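Side-chain contacts in arsenite methyltransferase (Chlamydomonas reinhardtii, PDB 5EVJ), which catalyses the S-adenosylmethionine-dependent methylation of trivalent arsenic, probably converting arsenic triglutathione to mono-, di- and trimethylated products: residues A80-G84 with L85-D89; D62-T65 with E66-E69; P298-S301 with H302-L306; M318-G322 with N323-M327; A119-E122 with V123-H127. The protein carries 15 engineered substitutions. All blocks are in the same frame, centred on the assembly; numbering follows the deposited sequence.

Contact 1 (A80-G84 with L85-D89)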
loop_
_atom_site.group_PDB
_atom_site.type_symbol
_atom_site.label_atom_id
_atom_site.label_comp_id
_atom_site.label_asym_id
_atom_site.label_seq_id
_atom_site.Cartn_x
_atom_site.Cartn_y
_atom_site.Cartn_z
ATOM N N ALA A 80 8.069 -3.978 -3.686
ATOM C CA ALA A 80 9.473 -4.377 -3.861
ATOM C C ALA A 80 10.326 -3.413 -3.027
ATOM O O ALA A 80 9.870 -2.369 -2.601
ATOM C CB ALA A 80 9.849 -4.295 -5.346
ATOM N N GLY A 81 11.578 -3.728 -2.797
ATOM C CA GLY A 81 12.486 -2.773 -2.110
ATOM C C GLY A 81 12.503 -2.666 -0.591
ATOM O O GLY A 81 13.044 -1.652 -0.042
ATOM N N ILE A 82 11.983 -3.685 0.097
ATOM C CA ILE A 82 11.750 -3.591 1.551
ATOM C C ILE A 82 12.684 -4.472 2.405
ATOM O O ILE A 82 12.397 -4.763 3.530
ATOM C CB ILE A 82 10.252 -3.928 1.949
ATOM C CG1 ILE A 82 9.902 -5.372 1.662
ATOM C CG2 ILE A 82 9.255 -3.013 1.236
ATOM C CD1 ILE A 82 8.420 -5.694 1.934
ATOM N N GLU A 83 13.806 -4.890 1.875
ATOM C CA GLU A 83 14.725 -5.668 2.689
ATOM C C GLU A 83 15.060 -4.942 3.999
ATOM O O GLU A 83 15.402 -3.775 3.964
ATOM C CB GLU A 83 16.017 -5.979 1.917
ATOM C CG GLU A 83 17.090 -6.550 2.847
ATOM C CD GLU A 83 17.840 -7.756 2.265
ATOM O OE1 GLU A 83 19.031 -7.574 1.889
ATOM O OE2 GLU A 83 17.241 -8.874 2.189
ATOM N N GLY A 84 14.967 -5.644 5.138
ATOM C CA GLY A 84 15.441 -5.081 6.383
ATOM C C GLY A 84 14.521 -4.097 7.043
ATOM O O GLY A 84 14.846 -3.598 8.138
ATOM N N LEU A 85 13.352 -3.856 6.461
ATOM C CA LEU A 85 12.411 -2.877 7.033
ATOM C C LEU A 85 11.367 -3.452 8.025
ATOM O O LEU A 85 11.170 -4.660 8.136
ATOM C CB LEU A 85 11.672 -2.148 5.874
ATOM C CG LEU A 85 12.633 -1.408 4.937
ATOM C CD1 LEU A 85 11.902 -0.650 3.817
ATOM C CD2 LEU A 85 13.719 -0.545 5.647
ATOM N N ARG A 86 10.614 -2.565 8.658
ATOM C CA ARG A 86 9.498 -3.008 9.537
ATOM C C ARG A 86 8.156 -2.700 8.871
ATOM O O ARG A 86 7.900 -1.539 8.482
ATOM C CB ARG A 86 9.614 -2.326 10.886
ATOM C CG ARG A 86 11.035 -2.514 11.509
ATOM C CD ARG A 86 11.329 -1.545 12.660
ATOM N NE ARG A 86 10.912 -0.186 12.251
ATOM C CZ ARG A 86 11.543 0.977 12.491
ATOM N NH1 ARG A 86 12.684 1.046 13.166
ATOM N NH2 ARG A 86 11.023 2.094 12.027
ATOM N N VAL A 87 7.306 -3.725 8.785
ATOM C CA VAL A 87 6.109 -3.674 8.076
ATOM C C VAL A 87 4.949 -3.953 8.985
ATOM O O VAL A 87 4.951 -4.932 9.707
ATOM C CB VAL A 87 6.124 -4.791 7.012
ATOM C CG1 VAL A 87 4.766 -4.900 6.303
ATOM C CG2 VAL A 87 7.253 -4.538 6.007
ATOM N N LEU A 88 3.900 -3.155 8.863
ATOM C CA LEU A 88 2.634 -3.382 9.557
ATOM C C LEU A 88 1.584 -3.805 8.537
ATOM O O LEU A 88 1.357 -3.127 7.537
ATOM C CB LEU A 88 2.213 -2.091 10.263
ATOM C CG LEU A 88 0.866 -2.126 11.003
ATOM C CD1 LEU A 88 0.885 -3.193 12.137
ATOM C CD2 LEU A 88 0.609 -0.742 11.558
ATOM N N ASP A 89 0.954 -4.951 8.772
ATOM C CA ASP A 89 -0.014 -5.511 7.880
ATOM C C ASP A 89 -1.360 -5.359 8.584
ATOM O O ASP A 89 -1.602 -5.956 9.647
ATOM C CB ASP A 89 0.316 -6.964 7.628
ATOM C CG ASP A 89 -0.640 -7.616 6.622
ATOM O OD1 ASP A 89 -1.112 -6.883 5.755
ATOM O OD2 ASP A 89 -0.942 -8.846 6.686
#
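Leu85 folds back over Ile82 across a type II beta turn, Ile82 to Leu85, that delivers the chain into strand 86-90, an inner strand of the Rossmann-like methyltransferase sheet. The turn is closed by Leu85 N donating to Ile82 O at 3.2 Å. Gly84 sits at the third position of the turn, where its positive phi completes the type II shape.

The leucine can be followed outward. Its CB lies 3.6 Å from Ile82 O, so the acceptor of the turn is overlaid by carbon as well as reached by the N-H. With CG anti to the carbonyl carbon (chi1 -60°), the branch point also stays beside that oxygen. CD1 then goes back over the start of the turn, 3.7 Å from Ile82 CA and 4.1 Å from Ile82 CB. CD2 takes the other direction, toward the middle of the turn, where it lies 4.0 Å from Glu83 O. Beyond the turn, the leucine also packs on Asp164 and Leu165 of the neighbouring strand and on Tyr332. An alanine at Leu85 would lack CG and both methyls and is likely to leave Ile82 CA and CB without their cover and to open a gap toward strand 163-169.

Ile82 has CG1 between the backbone N and the carbonyl carbon, and from there the extended chain carries CD1 to Val87 CG2, a loose apolar touch at 4.4 Å.

Contact 2 (D62-T65 with E66-E69)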
loop_
_atom_site.group_PDB
_atom_site.type_symbol
_atom_site.label_atom_id
_atom_site.label_comp_id
_atom_site.label_asym_id
_atom_site.label_seq_id
_atom_site.Cartn_x
_atom_site.Cartn_y
_atom_site.Cartn_z
ATOM N N ASP A 62 5.553 -21.296 -1.088
ATOM C CA ASP A 62 6.048 -21.857 0.163
ATOM C C ASP A 62 5.277 -21.481 1.411
ATOM O O ASP A 62 5.782 -21.744 2.466
ATOM C CB ASP A 62 7.471 -21.362 0.425
ATOM C CG ASP A 62 8.499 -22.024 -0.444
ATOM O OD1 ASP A 62 8.307 -23.183 -0.825
ATOM O OD2 ASP A 62 9.513 -21.382 -0.736
ATOM N N VAL A 63 4.144 -20.787 1.275
ATOM C CA VAL A 63 3.300 -20.357 2.374
ATOM C C VAL A 63 2.331 -21.517 2.648
ATOM O O VAL A 63 1.764 -22.071 1.715
ATOM C CB VAL A 63 2.485 -19.080 1.957
ATOM C CG1 VAL A 63 1.351 -18.752 2.926
ATOM C CG2 VAL A 63 3.384 -17.846 1.778
ATOM N N PRO A 64 2.111 -21.870 3.926
ATOM C CA PRO A 64 1.245 -23.005 4.261
ATOM C C PRO A 64 -0.102 -22.864 3.597
ATOM O O PRO A 64 -0.812 -21.873 3.829
ATOM C CB PRO A 64 1.036 -22.867 5.778
ATOM C CG PRO A 64 2.169 -22.033 6.255
ATOM C CD PRO A 64 2.585 -21.150 5.125
ATOM N N THR A 65 -0.454 -23.859 2.794
ATOM C CA THR A 65 -1.756 -23.955 2.146
ATOM C C THR A 65 -2.920 -23.367 2.979
ATOM O O THR A 65 -3.775 -22.616 2.462
ATOM C CB THR A 65 -2.060 -25.441 1.820
ATOM O OG1 THR A 65 -1.115 -25.916 0.847
ATOM C CG2 THR A 65 -3.440 -25.565 1.224
ATOM N N GLU A 66 -2.954 -23.712 4.261
ATOM C CA GLU A 66 -4.067 -23.317 5.109
ATOM C C GLU A 66 -4.006 -21.810 5.349
ATOM O O GLU A 66 -5.029 -21.158 5.543
ATOM C CB GLU A 66 -3.998 -24.043 6.456
ATOM C CG GLU A 66 -5.290 -23.878 7.244
ATOM C CD GLU A 66 -5.121 -23.981 8.753
ATOM O OE1 GLU A 66 -3.987 -23.812 9.263
ATOM O OE2 GLU A 66 -6.138 -24.224 9.437
ATOM N N VAL A 67 -2.792 -21.268 5.403
ATOM C CA VAL A 67 -2.640 -19.849 5.619
ATOM C C VAL A 67 -3.225 -19.053 4.428
ATOM O O VAL A 67 -3.906 -18.009 4.643
ATOM C CB VAL A 67 -1.176 -19.481 5.932
ATOM C CG1 VAL A 67 -0.986 -17.995 5.754
ATOM C CG2 VAL A 67 -0.842 -19.871 7.371
ATOM N N LYS A 68 -2.978 -19.570 3.211
ATOM C CA LYS A 68 -3.564 -19.066 1.942
ATOM C C LYS A 68 -5.064 -19.361 1.756
ATOM O O LYS A 68 -5.871 -18.437 1.552
ATOM C CB LYS A 68 -2.881 -19.674 0.726
ATOM C CG LYS A 68 -1.519 -19.108 0.380
ATOM C CD LYS A 68 -0.928 -19.799 -0.870
ATOM C CE LYS A 68 -0.384 -21.201 -0.568
ATOM N NZ LYS A 68 0.249 -21.722 -1.803
ATOM N N GLU A 69 -5.442 -20.638 1.773
ATOM C CA GLU A 69 -6.855 -20.974 1.563
ATOM C C GLU A 69 -7.817 -20.132 2.403
ATOM O O GLU A 69 -8.950 -19.889 1.996
ATOM C CB GLU A 69 -7.110 -22.436 1.846
ATOM C CG GLU A 69 -6.860 -23.336 0.651
ATOM C CD GLU A 69 -6.994 -24.800 1.025
ATOM O OE1 GLU A 69 -6.828 -25.143 2.225
ATOM O OE2 GLU A 69 -7.265 -25.603 0.115
#
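Val63 and Val67 meet at about a right angle where a loop enters the first turn of the short helix 65-69. The two CG1 methyls make the touch, 3.7 Å apart. Pro64 is set differently against the same valine: its ring lies alongside Val67, both pointing the same way, with Pro64 CG 3.9 Å from Val67 CG2. Val67 thus offers one methyl to each residue, and Tyr99 packs on all three to extend this apolar patch.

Lys68 comes at Val63 on a slant, its CG 3.9 Å from Val63 CG1. The chain bends at chi3 (-76°), which swings CE back to 3.3 Å from Val63 O and brings NZ near the end of the preceding helix, where it makes a weak hydrogen bond to Leu60 O. An alanine in place of Lys68 would remove this whole arm and is likely to uncover one side of Val63 and to deprive Leu60 O of its weak ammonium partner.

Thr65 and Glu69 run side by side, one turn apart. The threonine methyl CG2, placed anti to the backbone N, meets the carboxylate at Glu69 OE1, 3.6 Å away. Glu66 turns elsewhere and forms a salt bridge with Lys70.

Beneath these side chains the helical bonds begin. Pro64 O accepts from Lys68 N, and only weakly from Val67 N, whose bond is strongly bent. Glu69 N to Thr65 O is far straighter than the Val67 bond, 2.7 Å with an N-H...O angle of 169°.

Contact 3 (P298-S301 with H302-L306)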
loop_
_atom_site.group_PDB
_atom_site.type_symbol
_atom_site.label_atom_id
_atom_site.label_comp_id
_atom_site.label_asym_id
_atom_site.label_seq_id
_atom_site.Cartn_x
_atom_site.Cartn_y
_atom_site.Cartn_z
ATOM N N PRO A 298 16.018 -5.458 -6.102
ATOM C CA PRO A 298 16.009 -6.880 -6.550
ATOM C C PRO A 298 14.750 -7.208 -7.315
ATOM O O PRO A 298 13.657 -6.828 -6.871
ATOM C CB PRO A 298 16.051 -7.673 -5.219
ATOM C CG PRO A 298 16.699 -6.714 -4.240
ATOM C CD PRO A 298 16.447 -5.304 -4.688
ATOM N N GLY A 299 14.893 -7.916 -8.441
ATOM C CA GLY A 299 13.773 -8.182 -9.353
ATOM C C GLY A 299 13.392 -7.022 -10.250
ATOM O O GLY A 299 12.455 -7.148 -11.050
ATOM N N HIS A 300 14.149 -5.925 -10.150
ATOM C CA HIS A 300 13.951 -4.700 -10.962
ATOM C C HIS A 300 15.239 -4.066 -11.457
ATOM O O HIS A 300 15.448 -2.865 -11.316
ATOM C CB HIS A 300 13.160 -3.697 -10.180
ATOM C CG HIS A 300 11.832 -4.246 -9.780
ATOM N ND1 HIS A 300 10.730 -4.166 -10.600
ATOM C CD2 HIS A 300 11.464 -5.005 -8.718
ATOM C CE1 HIS A 300 9.714 -4.797 -10.027
ATOM N NE2 HIS A 300 10.134 -5.305 -8.878
ATOM N N SER A 301 16.101 -4.879 -12.057
ATOM C CA SER A 301 17.418 -4.359 -12.507
ATOM C C SER A 301 17.364 -3.470 -13.765
ATOM O O SER A 301 18.295 -2.756 -14.003
ATOM C CB SER A 301 18.396 -5.546 -12.715
ATOM O OG SER A 301 17.786 -6.411 -13.641
ATOM N N HIS A 302 16.301 -3.566 -14.561
ATOM C CA HIS A 302 16.149 -2.794 -15.834
ATOM C C HIS A 302 15.329 -1.521 -15.696
ATOM O O HIS A 302 15.602 -0.514 -16.349
ATOM C CB HIS A 302 15.495 -3.674 -16.900
ATOM C CG HIS A 302 16.256 -4.941 -17.123
ATOM N ND1 HIS A 302 17.607 -4.944 -17.451
ATOM C CD2 HIS A 302 15.901 -6.237 -16.961
ATOM C CE1 HIS A 302 18.025 -6.188 -17.560
ATOM N NE2 HIS A 302 17.013 -6.989 -17.252
ATOM N N ALA A 303 14.373 -1.565 -14.771
ATOM C CA ALA A 303 13.380 -0.558 -14.695
ATOM C C ALA A 303 12.623 -0.688 -13.354
ATOM O O ALA A 303 12.482 -1.788 -12.785
ATOM C CB ALA A 303 12.422 -0.698 -15.883
ATOM N N TYR A 304 12.151 0.443 -12.870
ATOM C CA TYR A 304 11.278 0.449 -11.696
ATOM C C TYR A 304 10.050 1.368 -11.875
ATOM O O TYR A 304 10.172 2.580 -12.189
ATOM C CB TYR A 304 12.081 0.998 -10.548
ATOM C CG TYR A 304 11.250 1.100 -9.296
ATOM C CD1 TYR A 304 10.910 -0.046 -8.581
ATOM C CD2 TYR A 304 10.816 2.334 -8.826
ATOM C CE1 TYR A 304 10.140 0.038 -7.424
ATOM C CE2 TYR A 304 10.077 2.435 -7.659
ATOM C CZ TYR A 304 9.729 1.283 -6.976
ATOM O OH TYR A 304 8.968 1.370 -5.846
ATOM N N ASP A 305 8.880 0.819 -11.697
ATOM C CA ASP A 305 7.666 1.670 -11.580
ATOM C C ASP A 305 7.408 2.263 -10.189
ATOM O O ASP A 305 6.981 1.540 -9.274
ATOM C CB ASP A 305 6.422 0.876 -12.007
ATOM C CG ASP A 305 6.528 0.356 -13.479
ATOM O OD1 ASP A 305 6.904 1.144 -14.389
ATOM O OD2 ASP A 305 6.290 -0.852 -13.680
ATOM N N LEU A 306 7.615 3.568 -10.032
ATOM C CA LEU A 306 7.101 4.243 -8.863
ATOM C C LEU A 306 5.576 4.130 -8.885
ATOM O O LEU A 306 4.929 3.776 -7.894
ATOM C CB LEU A 306 7.496 5.717 -8.872
ATOM C CG LEU A 306 6.842 6.611 -7.782
ATOM C CD1 LEU A 306 7.278 6.194 -6.350
ATOM C CD2 LEU A 306 7.307 8.054 -8.017
HETATM O O HOH W 1 10.885 -3.542 -13.444
#
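His302, whose side chain lies about 4 Å from a bound sodium ion, folds its imidazole over the side chain of Ser301, so that Ser301 OG stands 3.7 Å above the ring plane of His302, over its centre. The serine hydroxyl gets there because its first torsion (57°) sets OG between the backbone N and the carbonyl carbon, on the side toward the following residue.

Ala303 takes part through its carbonyl group. Ala303 O lies 3.3 Å from His300 CB and approaches the His300 ring at its edge, in the ring plane. Oxygen and ring are joined by a water, which donates to Ala303 O at 2.5 Å and is hydrogen-bonded to His300 ND1 at 2.9 Å. This bridge engages one ring nitrogen and would tend to hold the imidazole against rotation about the CB-CG bond.

Tyr304 is the next to reach His300. The edge of its ring, at CD1, comes 4.5 Å from His300 CG, a loose and oblique approach rather than a stack. The phenol oxygen is held elsewhere, in a hydrogen bond with Arg272.

Backbone hydrogen bonds join His302 to Thr314 and Tyr304 to Phe312. The contact is thus the bend by which a loop enters the first strand of a two-stranded antiparallel sheet, 303-305 with 310-313.

Contact 4 (M318-G322 with N323-M327). Engineered in segment 318-322: Ala321 (natural residue Cys).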
loop_
_atom_site.group_PDB
_atom_site.type_symbol
_atom_site.label_atom_id
_atom_site.label_comp_id
_atom_site.label_asym_id
_atom_site.label_seq_id
_atom_site.Cartn_x
_atom_site.Cartn_y
_atom_site.Cartn_z
ATOM N N MET A 318 15.733 11.285 -15.454
ATOM C CA MET A 318 14.450 11.886 -15.807
ATOM C C MET A 318 14.154 13.122 -14.935
ATOM O O MET A 318 14.434 13.180 -13.672
ATOM C CB MET A 318 13.379 10.804 -15.733
ATOM C CG MET A 318 11.923 11.252 -15.562
ATOM S SD MET A 318 10.940 9.873 -14.845
ATOM C CE MET A 318 9.262 10.490 -14.773
ATOM N N LEU A 319 13.622 14.137 -15.610
ATOM C CA LEU A 319 13.101 15.343 -14.906
ATOM C C LEU A 319 11.905 14.930 -14.041
ATOM O O LEU A 319 10.998 14.173 -14.488
ATOM C CB LEU A 319 12.715 16.475 -15.875
ATOM C CG LEU A 319 13.773 17.016 -16.902
ATOM C CD1 LEU A 319 13.263 18.074 -17.893
ATOM C CD2 LEU A 319 14.962 17.577 -16.225
ATOM N N VAL A 320 11.917 15.419 -12.794
ATOM C CA VAL A 320 10.831 15.125 -11.900
ATOM C C VAL A 320 10.383 16.314 -11.107
ATOM O O VAL A 320 11.150 17.313 -10.907
ATOM C CB VAL A 320 11.193 13.984 -10.901
ATOM C CG1 VAL A 320 11.334 12.666 -11.641
ATOM C CG2 VAL A 320 12.436 14.337 -10.091
ATOM N N ALA A 321 9.119 16.214 -10.638
ATOM C CA ALA A 321 8.623 17.208 -9.664
ATOM C C ALA A 321 9.169 16.941 -8.227
ATOM O O ALA A 321 9.692 15.858 -7.960
ATOM C CB ALA A 321 7.126 17.253 -9.689
ATOM N N GLY A 322 9.076 17.932 -7.326
ATOM C CA GLY A 322 9.400 17.791 -5.861
ATOM C C GLY A 322 8.865 16.503 -5.248
ATOM O O GLY A 322 9.603 15.743 -4.545
ATOM N N ASN A 323 7.631 16.187 -5.593
ATOM C CA ASN A 323 6.954 15.082 -4.919
ATOM C C ASN A 323 7.619 13.806 -5.256
ATOM O O ASN A 323 8.004 13.018 -4.373
ATOM C CB ASN A 323 5.442 14.996 -5.254
ATOM C CG ASN A 323 4.597 16.017 -4.473
ATOM O OD1 ASN A 323 5.115 16.792 -3.634
ATOM N ND2 ASN A 323 3.285 16.018 -4.746
ATOM N N THR A 324 7.708 13.567 -6.550
ATOM C CA THR A 324 8.302 12.376 -7.068
ATOM C C THR A 324 9.767 12.313 -6.585
ATOM O O THR A 324 10.205 11.240 -6.203
ATOM C CB THR A 324 8.284 12.434 -8.616
ATOM O OG1 THR A 324 6.912 12.287 -9.046
ATOM C CG2 THR A 324 9.139 11.268 -9.158
ATOM N N ALA A 325 10.504 13.431 -6.608
ATOM C CA ALA A 325 11.905 13.386 -6.116
ATOM C C ALA A 325 11.941 12.930 -4.628
ATOM O O ALA A 325 12.848 12.226 -4.196
ATOM C CB ALA A 325 12.633 14.730 -6.297
ATOM N N SER A 326 10.953 13.349 -3.852
ATOM C CA SER A 326 10.859 12.982 -2.444
ATOM C C SER A 326 10.527 11.498 -2.340
ATOM O O SER A 326 11.073 10.793 -1.469
ATOM C CB SER A 326 9.734 13.824 -1.717
ATOM O OG SER A 326 10.168 15.167 -1.510
ATOM N N MET A 327 9.580 11.038 -3.152
ATOM C CA MET A 327 9.160 9.663 -3.052
ATOM C C MET A 327 10.206 8.572 -3.368
ATOM O O MET A 327 10.089 7.412 -2.877
ATOM C CB MET A 327 7.938 9.416 -3.936
ATOM C CG MET A 327 6.730 10.294 -3.540
ATOM S SD MET A 327 5.258 10.160 -4.597
ATOM C CE MET A 327 4.166 11.369 -3.812
HETATM O O HOH W 2 7.215 13.941 -11.560
#
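A strand-to-helix junction, with Ala321 at the N-cap of helix 322-329, turns Val320 of strand 318-320 against the first turn of that helix. Ala321 is an engineered substitution for the natural cysteine.

Val320 splits its two methyls between two helix residues. CG1 meets Thr324 CG2 at 3.6 Å, the side chains crossing at about a right angle, while CG2 touches Ala325 CB at 3.8 Å. The threonine methyl is anti to its own backbone N (OG1 chi1 -70°), which sends CG2 to the valine and OG1 another way. That hydroxyl is hydrogen-bonded to Arg243 and to a water 3.0 Å from Thr324 OG1; the same water accepts from Ala321 N at 3.1 Å.

The helix starts with Ala325 N donating to Ala321 O at 2.9 Å. Ser326 N follows to Gly322 O at 2.8 Å. The Asn323 amide is hydrogen-bonded to Glu281 N through OD1 and to Asp241 through ND2, and Ser326 OG to Glu330.

Polar groups in this buried corner are therefore matched by water and by residues from other parts of the fold, while the alanine side chain at the N-cap can offer the helix no hydrogen-bond acceptor.

Contact 5 (A119-E122 with V123-H127)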
loop_
_atom_site.group_PDB
_atom_site.type_symbol
_atom_site.label_atom_id
_atom_site.label_comp_id
_atom_site.label_asym_id
_atom_site.label_seq_id
_atom_site.Cartn_x
_atom_site.Cartn_y
_atom_site.Cartn_z
ATOM N N ALA A 119 -9.958 -16.435 15.666
ATOM C CA ALA A 119 -9.884 -17.567 14.762
ATOM C C ALA A 119 -8.838 -17.371 13.652
ATOM O O ALA A 119 -8.006 -18.259 13.412
ATOM C CB ALA A 119 -11.262 -17.847 14.156
ATOM N N GLN A 120 -8.901 -16.220 12.976
ATOM C CA GLN A 120 -7.938 -15.877 11.940
ATOM C C GLN A 120 -6.497 -15.696 12.518
ATOM O O GLN A 120 -5.524 -16.253 11.971
ATOM C CB GLN A 120 -8.433 -14.654 11.139
ATOM C CG GLN A 120 -9.631 -14.917 10.214
ATOM C CD GLN A 120 -9.226 -15.810 9.046
ATOM O OE1 GLN A 120 -9.230 -17.051 9.154
ATOM N NE2 GLN A 120 -8.846 -15.182 7.921
ATOM N N LEU A 121 -6.374 -14.976 13.638
ATOM C CA LEU A 121 -5.093 -14.842 14.353
ATOM C C LEU A 121 -4.357 -16.177 14.532
ATOM O O LEU A 121 -3.201 -16.368 14.088
ATOM C CB LEU A 121 -5.363 -14.271 15.725
ATOM C CG LEU A 121 -4.353 -13.367 16.400
ATOM C CD1 LEU A 121 -4.565 -11.944 15.853
ATOM C CD2 LEU A 121 -4.524 -13.471 17.932
ATOM N N GLU A 122 -5.046 -17.098 15.194
ATOM C CA GLU A 122 -4.485 -18.361 15.652
ATOM C C GLU A 122 -3.976 -19.191 14.474
ATOM O O GLU A 122 -2.970 -19.912 14.628
ATOM C CB GLU A 122 -5.513 -19.130 16.526
ATOM C CG GLU A 122 -4.913 -20.260 17.372
ATOM C CD GLU A 122 -3.709 -19.818 18.217
ATOM O OE1 GLU A 122 -3.774 -18.750 18.892
ATOM O OE2 GLU A 122 -2.692 -20.545 18.208
ATOM N N VAL A 123 -4.620 -19.072 13.298
ATOM C CA VAL A 123 -4.022 -19.672 12.093
ATOM C C VAL A 123 -2.659 -19.028 11.718
ATOM O O VAL A 123 -1.682 -19.727 11.404
ATOM C CB VAL A 123 -4.962 -19.674 10.866
ATOM C CG1 VAL A 123 -4.221 -20.241 9.634
ATOM C CG2 VAL A 123 -6.249 -20.475 11.164
ATOM N N ALA A 124 -2.594 -17.696 11.751
ATOM C CA ALA A 124 -1.359 -17.001 11.397
ATOM C C ALA A 124 -0.255 -17.379 12.374
ATOM O O ALA A 124 0.860 -17.669 11.929
ATOM C CB ALA A 124 -1.557 -15.492 11.377
ATOM N N ILE A 125 -0.592 -17.406 13.674
ATOM C CA ILE A 125 0.354 -17.759 14.746
ATOM C C ILE A 125 0.833 -19.215 14.748
ATOM O O ILE A 125 2.014 -19.455 14.999
ATOM C CB ILE A 125 -0.202 -17.428 16.137
ATOM C CG1 ILE A 125 -0.408 -15.907 16.287
ATOM C CG2 ILE A 125 0.750 -17.945 17.230
ATOM C CD1 ILE A 125 -1.477 -15.524 17.292
ATOM N N SER A 126 -0.058 -20.181 14.482
ATOM C CA SER A 126 0.318 -21.604 14.620
ATOM C C SER A 126 1.270 -22.035 13.530
ATOM O O SER A 126 2.048 -22.957 13.716
ATOM C CB SER A 126 -0.880 -22.565 14.659
ATOM O OG SER A 126 -1.597 -22.518 13.453
ATOM N N HIS A 127 1.246 -21.353 12.403
ATOM C CA HIS A 127 2.139 -21.786 11.344
ATOM C C HIS A 127 3.430 -21.022 11.299
ATOM O O HIS A 127 4.330 -21.377 10.534
ATOM C CB HIS A 127 1.422 -21.784 9.997
ATOM C CG HIS A 127 0.362 -22.829 9.902
ATOM N ND1 HIS A 127 -0.878 -22.677 10.488
ATOM C CD2 HIS A 127 0.367 -24.060 9.326
ATOM C CE1 HIS A 127 -1.604 -23.757 10.244
ATOM N NE2 HIS A 127 -0.876 -24.602 9.531
#
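Leu121 and Ile125 supply the apolar part, one turn apart on helix 118-126. They lie alongside each other and point the same way, with Ile125 CD1 3.7 Å from both Leu121 CG and Leu121 CD2. Ile125 and Ala124 also reach Phe145 of strand 143-147, which joins the helix to the sheet. Val123 turns instead toward helix 65-69.

Backbone bonds make up the second group. Ile125 N reaches Leu121 O at 2.8 Å in a nearly straight bond, and Ala124 N donates to Gln120 O at 3.3 Å. Val123 N to Ala119 O is weak.

Side-chain donors form the third. Ser126 OG stands between its backbone N and carbonyl carbon (chi1 63°), which folds the hydroxyl back to donate to Glu122 O at 3.2 Å. Ser126 N binds the same oxygen at 2.9 Å, so one carbonyl is gripped twice by one residue. His127 ND1 donates to Val123 O at 3.2 Å, on a lone pair, with the oxygen close to the imidazole plane. Gln120 NE2 is held by Lys70 O.

As the helix runs out, hydroxyl and imidazole donors thus add to the backbone bonds on carbonyls near its C-terminal end, and the bond through ND1 would tend to hold the His127 ring in its orientation.

From the N terminus the contacts come in the order 2, 1, 5, 3, 4. Each joins abutting segments, closing only a local turn; they follow in series, and none nests within or crosses another. Contact 2 starts helix 65-69, contact 1 feeds strand 86-90, and contact 5 lies on helix 118-126. Contacts 2 and 5 meet in space, Pro64 CB lying 3.8 Å from His127 CD2. Contact 3 reaches back to contact 1 through His300 NE2, 3.7 Å from Ala80 CB, tying the antiparallel part to the loop before inner strand 86-90. Contacts 3 and 4 pack where Leu306 CD2 meets Thr324 CG2 at 3.9 Å. Contacts 4 and 5 sit on opposite sides of the chain's centre.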